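Long-range contacts in uncharacterized protein PF1083 (Pyrococcus furiosus, PDB 3NRN), which is of unknown function but binds adenosine monophosphate and is probably an oxidoreductase of the flavin-containing amine oxidase type: residues I27-A33 with K205-E211; L72-V76 with E194-I198. One frame throughout, in Å; residues are numbered along the deposited sequence.

How the interactions relate
Interaction 1 (27-33 with 205-211) and interaction 2 (72-76 with 194-198) both belong to the part of the chain assigned to the flavin-containing amine oxidoreductase family, their centres about 19 Å apart, and interaction 2 is nested within the loop of chain that interaction 1 closes. Helix 188-200 joins them: it carries one half of interaction 2 and is followed in the chain by strand 205-207. The two also touch, Ile206 CD1 lying 3.9 Å from Glu196 CG. Interaction 1 supplies Leu29, Glu30, Lys31, Lys210 and Glu211 to the AMP pocket. Interaction 2 has no part in that pocket; the side chain of Leu195 comes to about 11 Å from the nucleotide.

Interaction 1: I27-A33 with K205-E211; sequences IVLEKSA and KILTRKE. With AMP (adenosine monophosphate), chain B.
Glu30 is engaged at both ends: its backbone N donates to Leu207 O and its carbonyl O accepts from Lys210 N, which comes from above the carbonyl plane, while its carboxylate takes both ribose hydroxyls of AMP. AMP O3' donates to OE1 and O2' to OE2, at 2.7 Å for Glu30 OE2 to AMP O2'. The carboxylate is brought to the two hydroxyls by a chain that leaves anti to the backbone N (chi1 170°) and bends at chi2. Ser32 N and OG reach OE2 from opposite faces of its plane, and Ala8 N binds OE1, fixing the group's rotation. With an alanine here both ribose hydroxyls would probably lose their acceptor, and Ser32 N and OG the oxygen they share. This acidic residue after the second strand is the classic ribose binder of Rossmann folds.

Behind it, Leu207 N donates to Val28 O (2.9 Å). Leu29 CD2 lies alongside Leu207 CD1 at 3.9 Å. Ala33 CB sits over one face of the Arg209 guanidinium, 3.3 Å from Arg209 NH2. Strand 205-207 forms the sheet edge, with strand 25-29 between it and strand 2-6; Tyr230 of strand 229-231 touches Leu29 and Leu207, while helix 188-200 packs on Ile206.

Interaction 2: L72-V76 with E194-I198; sequences LGAKV and ELERI
Gly73 closes helix 64-72 in a Schellman motif with positive phi (91°), turning the chain so that residues 74-76 run past the side of helix 188-200, Ala74 and Glu194 standing 5.6 Å apart at their CA atoms. Glu194 carries the polar half. Glu194 OE1 accepts from Lys75 N at 2.6 Å, a nearly straight bond that meets the oxygen on its anti side, tilted out of the carboxylate plane. One turn along the helix, Arg197 grips the same carboxylate side-on, NE and NH2 taking one oxygen each: Arg197 NH2 lies 2.8 Å from Glu194 OE1, and both oxygens lie close to the guanidinium plane while the nitrogens approach from above the carboxylate plane. The bend of Glu194 at chi2 (-65°) folds the carboxylate back toward Arg197, while its CG slides past Val76 CG2 at 3.9 Å.

The rest of the contact is mostly apolar. Ile198 CD1 packs on Leu72 CB and lies 4.1 Å from Ala74 CB. Leu72 CD1 meets Leu195 CD2 at 3.8 Å, the two leucines angled across one another, and both touch helix 10-21.

Lys75 N and Arg197 NH2 approach OE1 from opposite faces of its plane, while Glu201 forms a second salt bridge with Arg197 at NH1. The carboxylate is restrained from turning and ties the loop backbone to the helix, and the nearby arginine would probably favour its ionised form.

Interaction 1: I27-A33 with K205-E211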
loop_
_atom_site.group_PDB
_atom_site.type_symbol
_atom_site.label_atom_id
_atom_site.label_comp_id
_atom_site.label_asym_id
_atom_site.label_seq_id
_atom_site.Cartn_x
_atom_site.Cartn_y
_atom_site.Cartn_z
ATOM N N ILE A 27 -10.428 -15.767 -14.538
ATOM C CA ILE A 27 -11.521 -16.026 -13.611
ATOM C C ILE A 27 -11.077 -15.610 -12.212
ATOM O O ILE A 27 -10.169 -16.211 -11.624
ATOM C CB ILE A 27 -11.931 -17.521 -13.589
ATOM C CG1 ILE A 27 -12.453 -17.942 -14.968
ATOM C CG2 ILE A 27 -13.014 -17.744 -12.538
ATOM C CD1 ILE A 27 -12.897 -19.390 -15.045
ATOM N N VAL A 28 -11.700 -14.565 -11.688
ATOM C CA VAL A 28 -11.375 -14.088 -10.348
ATOM C C VAL A 28 -12.359 -14.713 -9.361
ATOM O O VAL A 28 -13.571 -14.700 -9.585
ATOM C CB VAL A 28 -11.470 -12.555 -10.270
ATOM C CG1 VAL A 28 -11.029 -12.066 -8.891
ATOM C CG2 VAL A 28 -10.608 -11.930 -11.373
ATOM N N LEU A 29 -11.829 -15.278 -8.283
ATOM C CA LEU A 29 -12.652 -15.902 -7.254
ATOM C C LEU A 29 -12.524 -15.072 -5.981
ATOM O O LEU A 29 -11.439 -14.926 -5.426
ATOM C CB LEU A 29 -12.190 -17.345 -7.018
ATOM C CG LEU A 29 -12.275 -18.255 -8.253
ATOM C CD1 LEU A 29 -11.787 -19.655 -7.912
ATOM C CD2 LEU A 29 -13.731 -18.313 -8.744
ATOM N N GLU A 30 -13.644 -14.523 -5.531
ATOM C CA GLU A 30 -13.677 -13.683 -4.347
ATOM C C GLU A 30 -14.540 -14.310 -3.261
ATOM O O GLU A 30 -15.697 -14.663 -3.497
ATOM C CB GLU A 30 -14.216 -12.297 -4.730
ATOM C CG GLU A 30 -14.534 -11.368 -3.570
ATOM C CD GLU A 30 -13.384 -11.215 -2.593
ATOM O OE1 GLU A 30 -12.215 -11.131 -3.025
ATOM O OE2 GLU A 30 -13.657 -11.163 -1.378
ATOM N N LYS A 31 -13.969 -14.436 -2.070
ATOM C CA LYS A 31 -14.657 -15.030 -0.934
ATOM C C LYS A 31 -15.848 -14.221 -0.429
ATOM O O LYS A 31 -16.910 -14.781 -0.175
ATOM C CB LYS A 31 -13.658 -15.239 0.200
ATOM C CG LYS A 31 -14.231 -15.771 1.486
ATOM C CD LYS A 31 -13.135 -15.791 2.552
ATOM C CE LYS A 31 -13.665 -16.234 3.900
ATOM N NZ LYS A 31 -12.575 -16.306 4.914
ATOM N N SER A 32 -15.669 -12.912 -0.271
ATOM C CA SER A 32 -16.745 -12.059 0.215
ATOM C C SER A 32 -17.749 -11.746 -0.899
ATOM O O SER A 32 -17.636 -12.255 -2.020
ATOM C CB SER A 32 -16.177 -10.756 0.788
ATOM O OG SER A 32 -15.825 -9.858 -0.245
ATOM N N ALA A 33 -18.734 -10.909 -0.584
ATOM C CA ALA A 33 -19.762 -10.547 -1.553
ATOM C C ALA A 33 -19.376 -9.320 -2.368
ATOM O O ALA A 33 -20.086 -8.948 -3.300
ATOM C CB ALA A 33 -21.085 -10.302 -0.837
ATOM N N LYS A 205 -14.100 -13.244 -15.940
ATOM C CA LYS A 205 -15.191 -13.489 -15.003
ATOM C C LYS A 205 -14.796 -13.134 -13.571
ATOM O O LYS A 205 -13.651 -13.324 -13.168
ATOM C CB LYS A 205 -15.631 -14.951 -15.048
ATOM C CG LYS A 205 -16.377 -15.341 -16.309
ATOM C CD LYS A 205 -16.802 -16.796 -16.247
ATOM C CE LYS A 205 -17.533 -17.211 -17.510
ATOM N NZ LYS A 205 -17.922 -18.645 -17.453
ATOM N N ILE A 206 -15.753 -12.606 -12.814
ATOM C CA ILE A 206 -15.529 -12.245 -11.419
ATOM C C ILE A 206 -16.658 -12.869 -10.604
ATOM O O ILE A 206 -17.812 -12.451 -10.700
ATOM C CB ILE A 206 -15.531 -10.719 -11.235
ATOM C CG1 ILE A 206 -14.423 -10.105 -12.094
ATOM C CG2 ILE A 206 -15.300 -10.365 -9.768
ATOM C CD1 ILE A 206 -14.407 -8.596 -12.084
ATOM N N LEU A 207 -16.319 -13.881 -9.813
ATOM C CA LEU A 207 -17.303 -14.592 -9.011
ATOM C C LEU A 207 -17.160 -14.358 -7.511
ATOM O O LEU A 207 -16.181 -14.782 -6.890
ATOM C CB LEU A 207 -17.208 -16.088 -9.321
ATOM C CG LEU A 207 -17.151 -16.397 -10.823
ATOM C CD1 LEU A 207 -16.883 -17.875 -11.048
ATOM C CD2 LEU A 207 -18.460 -15.977 -11.480
ATOM N N THR A 208 -18.146 -13.677 -6.932
ATOM C CA THR A 208 -18.140 -13.392 -5.502
ATOM C C THR A 208 -18.746 -14.560 -4.722
ATOM O O THR A 208 -19.428 -15.418 -5.285
ATOM C CB THR A 208 -18.931 -12.112 -5.176
ATOM O OG1 THR A 208 -20.229 -12.189 -5.776
ATOM C CG2 THR A 208 -18.196 -10.882 -5.692
ATOM N N ARG A 209 -18.488 -14.579 -3.422
ATOM C CA ARG A 209 -18.970 -15.645 -2.554
ATOM C C ARG A 209 -18.389 -16.988 -2.982
ATOM O O ARG A 209 -19.044 -18.023 -2.879
ATOM C CB ARG A 209 -20.503 -15.703 -2.556
ATOM C CG ARG A 209 -21.160 -14.499 -1.888
ATOM C CD ARG A 209 -22.631 -14.770 -1.572
ATOM N NE ARG A 209 -23.263 -13.663 -0.857
ATOM C CZ ARG A 209 -23.623 -12.511 -1.416
ATOM N NH1 ARG A 209 -23.424 -12.304 -2.711
ATOM N NH2 ARG A 209 -24.175 -11.557 -0.677
ATOM N N LYS A 210 -17.154 -16.956 -3.478
ATOM C CA LYS A 210 -16.458 -18.169 -3.892
ATOM C C LYS A 210 -15.203 -18.252 -3.040
ATOM O O LYS A 210 -14.212 -17.571 -3.308
ATOM C CB LYS A 210 -16.076 -18.108 -5.373
ATOM C CG LYS A 210 -17.257 -18.116 -6.315
ATOM C CD LYS A 210 -18.060 -19.397 -6.176
ATOM C CE LYS A 210 -19.382 -19.282 -6.905
ATOM N NZ LYS A 210 -20.286 -20.418 -6.583
ATOM N N GLU A 211 -15.256 -19.075 -2.000
ATOM C CA GLU A 211 -14.123 -19.226 -1.105
ATOM C C GLU A 211 -13.253 -20.380 -1.556
ATOM O O GLU A 211 -13.690 -21.529 -1.548
ATOM C CB GLU A 211 -14.605 -19.500 0.316
ATOM C CG GLU A 211 -13.481 -19.584 1.326
ATOM C CD GLU A 211 -13.945 -20.119 2.660
ATOM O OE1 GLU A 211 -15.107 -19.854 3.026
ATOM O OE2 GLU A 211 -13.146 -20.794 3.345
HETATM P P AMP B . -6.480 -7.716 -0.034
HETATM O O1P AMP B . -5.424 -8.185 -1.015
HETATM O O2P AMP B . -6.130 -8.221 1.363
HETATM O O3P AMP B . -6.855 -6.294 -0.166
HETATM O "O5'" AMP B . -7.687 -8.651 -0.512
HETATM C "C5'" AMP B . -7.450 -10.046 -0.734
HETATM C "C4'" AMP B . -8.832 -10.565 -1.110
HETATM O "O4'" AMP B . -8.909 -11.989 -0.997
HETATM C "C3'" AMP B . -9.967 -10.004 -0.269
HETATM O "O3'" AMP B . -10.879 -9.444 -1.236
HETATM C "C2'" AMP B . -10.526 -11.257 0.437
HETATM O "O2'" AMP B . -11.941 -11.256 0.710
HETATM C "C1'" AMP B . -10.195 -12.324 -0.590
HETATM N N9 AMP B . -9.975 -13.678 -0.045
HETATM C C8 AMP B . -9.320 -14.020 1.096
HETATM N N7 AMP B . -9.258 -15.373 1.200
HETATM C C5 AMP B . -9.804 -15.888 0.090
HETATM C C6 AMP B . -10.049 -17.252 -0.397
HETATM N N6 AMP B . -9.652 -18.301 0.375
HETATM N N1 AMP B . -10.656 -17.368 -1.603
HETATM C C2 AMP B . -10.999 -16.267 -2.358
HETATM N N3 AMP B . -10.858 -14.980 -1.949
HETATM C C4 AMP B . -10.276 -14.769 -0.743
#

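Interaction 2: L72-V76 with E194-I198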
loop_
_atom_site.group_PDB
_atom_site.type_symbol
_atom_site.label_atom_id
_atom_site.label_comp_id
_atom_site.label_asym_id
_atom_site.label_seq_id
_atom_site.Cartn_x
_atom_site.Cartn_y
_atom_site.Cartn_z
ATOM N N LEU A 72 -3.282 -0.132 -18.719
ATOM C CA LEU A 72 -4.441 -1.021 -18.716
ATOM C C LEU A 72 -5.646 -0.345 -19.356
ATOM O O LEU A 72 -6.630 -1.002 -19.704
ATOM C CB LEU A 72 -4.811 -1.426 -17.294
ATOM C CG LEU A 72 -3.846 -2.399 -16.623
ATOM C CD1 LEU A 72 -4.313 -2.668 -15.209
ATOM C CD2 LEU A 72 -3.771 -3.684 -17.427
ATOM N N GLY A 73 -5.564 0.972 -19.504
ATOM C CA GLY A 73 -6.667 1.708 -20.087
ATOM C C GLY A 73 -7.632 2.179 -19.019
ATOM O O GLY A 73 -8.773 2.547 -19.307
ATOM N N ALA A 74 -7.183 2.162 -17.772
ATOM C CA ALA A 74 -8.029 2.608 -16.676
ATOM C C ALA A 74 -8.135 4.123 -16.730
ATOM O O ALA A 74 -7.155 4.812 -17.017
ATOM C CB ALA A 74 -7.442 2.173 -15.343
ATOM N N LYS A 75 -9.332 4.637 -16.483
ATOM C CA LYS A 75 -9.547 6.074 -16.482
ATOM C C LYS A 75 -9.706 6.466 -15.021
ATOM O O LYS A 75 -10.792 6.365 -14.457
ATOM C CB LYS A 75 -10.808 6.436 -17.271
ATOM C CG LYS A 75 -10.766 6.056 -18.751
ATOM C CD LYS A 75 -9.545 6.634 -19.464
ATOM C CE LYS A 75 -9.481 8.156 -19.363
ATOM N NZ LYS A 75 -10.652 8.821 -20.001
ATOM N N VAL A 76 -8.606 6.879 -14.402
ATOM C CA VAL A 76 -8.627 7.262 -13.001
ATOM C C VAL A 76 -7.913 8.580 -12.802
ATOM O O VAL A 76 -6.789 8.759 -13.273
ATOM C CB VAL A 76 -7.947 6.196 -12.128
ATOM C CG1 VAL A 76 -7.920 6.649 -10.676
ATOM C CG2 VAL A 76 -8.690 4.880 -12.258
ATOM N N GLU A 194 -12.725 0.548 -12.219
ATOM C CA GLU A 194 -12.088 0.492 -13.529
ATOM C C GLU A 194 -11.470 -0.875 -13.826
ATOM O O GLU A 194 -11.576 -1.372 -14.947
ATOM C CB GLU A 194 -11.032 1.596 -13.648
ATOM C CG GLU A 194 -11.617 2.940 -14.058
ATOM C CD GLU A 194 -12.206 2.902 -15.469
ATOM O OE1 GLU A 194 -11.437 3.031 -16.446
ATOM O OE2 GLU A 194 -13.433 2.727 -15.598
ATOM N N LEU A 195 -10.834 -1.491 -12.832
ATOM C CA LEU A 195 -10.231 -2.804 -13.051
ATOM C C LEU A 195 -11.318 -3.846 -13.313
ATOM O O LEU A 195 -11.135 -4.746 -14.134
ATOM C CB LEU A 195 -9.370 -3.218 -11.844
ATOM C CG LEU A 195 -8.141 -2.332 -11.572
ATOM C CD1 LEU A 195 -7.408 -2.819 -10.335
ATOM C CD2 LEU A 195 -7.202 -2.340 -12.791
ATOM N N GLU A 196 -12.440 -3.723 -12.608
ATOM C CA GLU A 196 -13.564 -4.641 -12.784
ATOM C C GLU A 196 -14.127 -4.506 -14.201
ATOM O O GLU A 196 -14.441 -5.505 -14.858
ATOM C CB GLU A 196 -14.671 -4.343 -11.758
ATOM C CG GLU A 196 -15.986 -5.079 -12.027
ATOM C CD GLU A 196 -17.024 -4.866 -10.931
ATOM O OE1 GLU A 196 -17.302 -3.705 -10.577
ATOM O OE2 GLU A 196 -17.569 -5.864 -10.422
ATOM N N ARG A 197 -14.254 -3.269 -14.669
ATOM C CA ARG A 197 -14.773 -3.024 -16.012
ATOM C C ARG A 197 -13.844 -3.610 -17.068
ATOM O O ARG A 197 -14.296 -4.215 -18.037
ATOM C CB ARG A 197 -14.925 -1.519 -16.263
ATOM C CG ARG A 197 -15.165 -1.152 -17.732
ATOM C CD ARG A 197 -15.135 0.357 -17.953
ATOM N NE ARG A 197 -13.783 0.911 -17.877
ATOM C CZ ARG A 197 -12.824 0.677 -18.769
ATOM N NH1 ARG A 197 -13.060 -0.107 -19.812
ATOM N NH2 ARG A 197 -11.627 1.233 -18.630
ATOM N N ILE A 198 -12.542 -3.425 -16.877
ATOM C CA ILE A 198 -11.560 -3.914 -17.835
ATOM C C ILE A 198 -11.559 -5.431 -17.938
ATOM O O ILE A 198 -11.395 -5.989 -19.028
ATOM C CB ILE A 198 -10.148 -3.418 -17.471
ATOM C CG1 ILE A 198 -10.087 -1.897 -17.623
ATOM C CG2 ILE A 198 -9.110 -4.097 -18.351
ATOM C CD1 ILE A 198 -8.856 -1.268 -17.010
#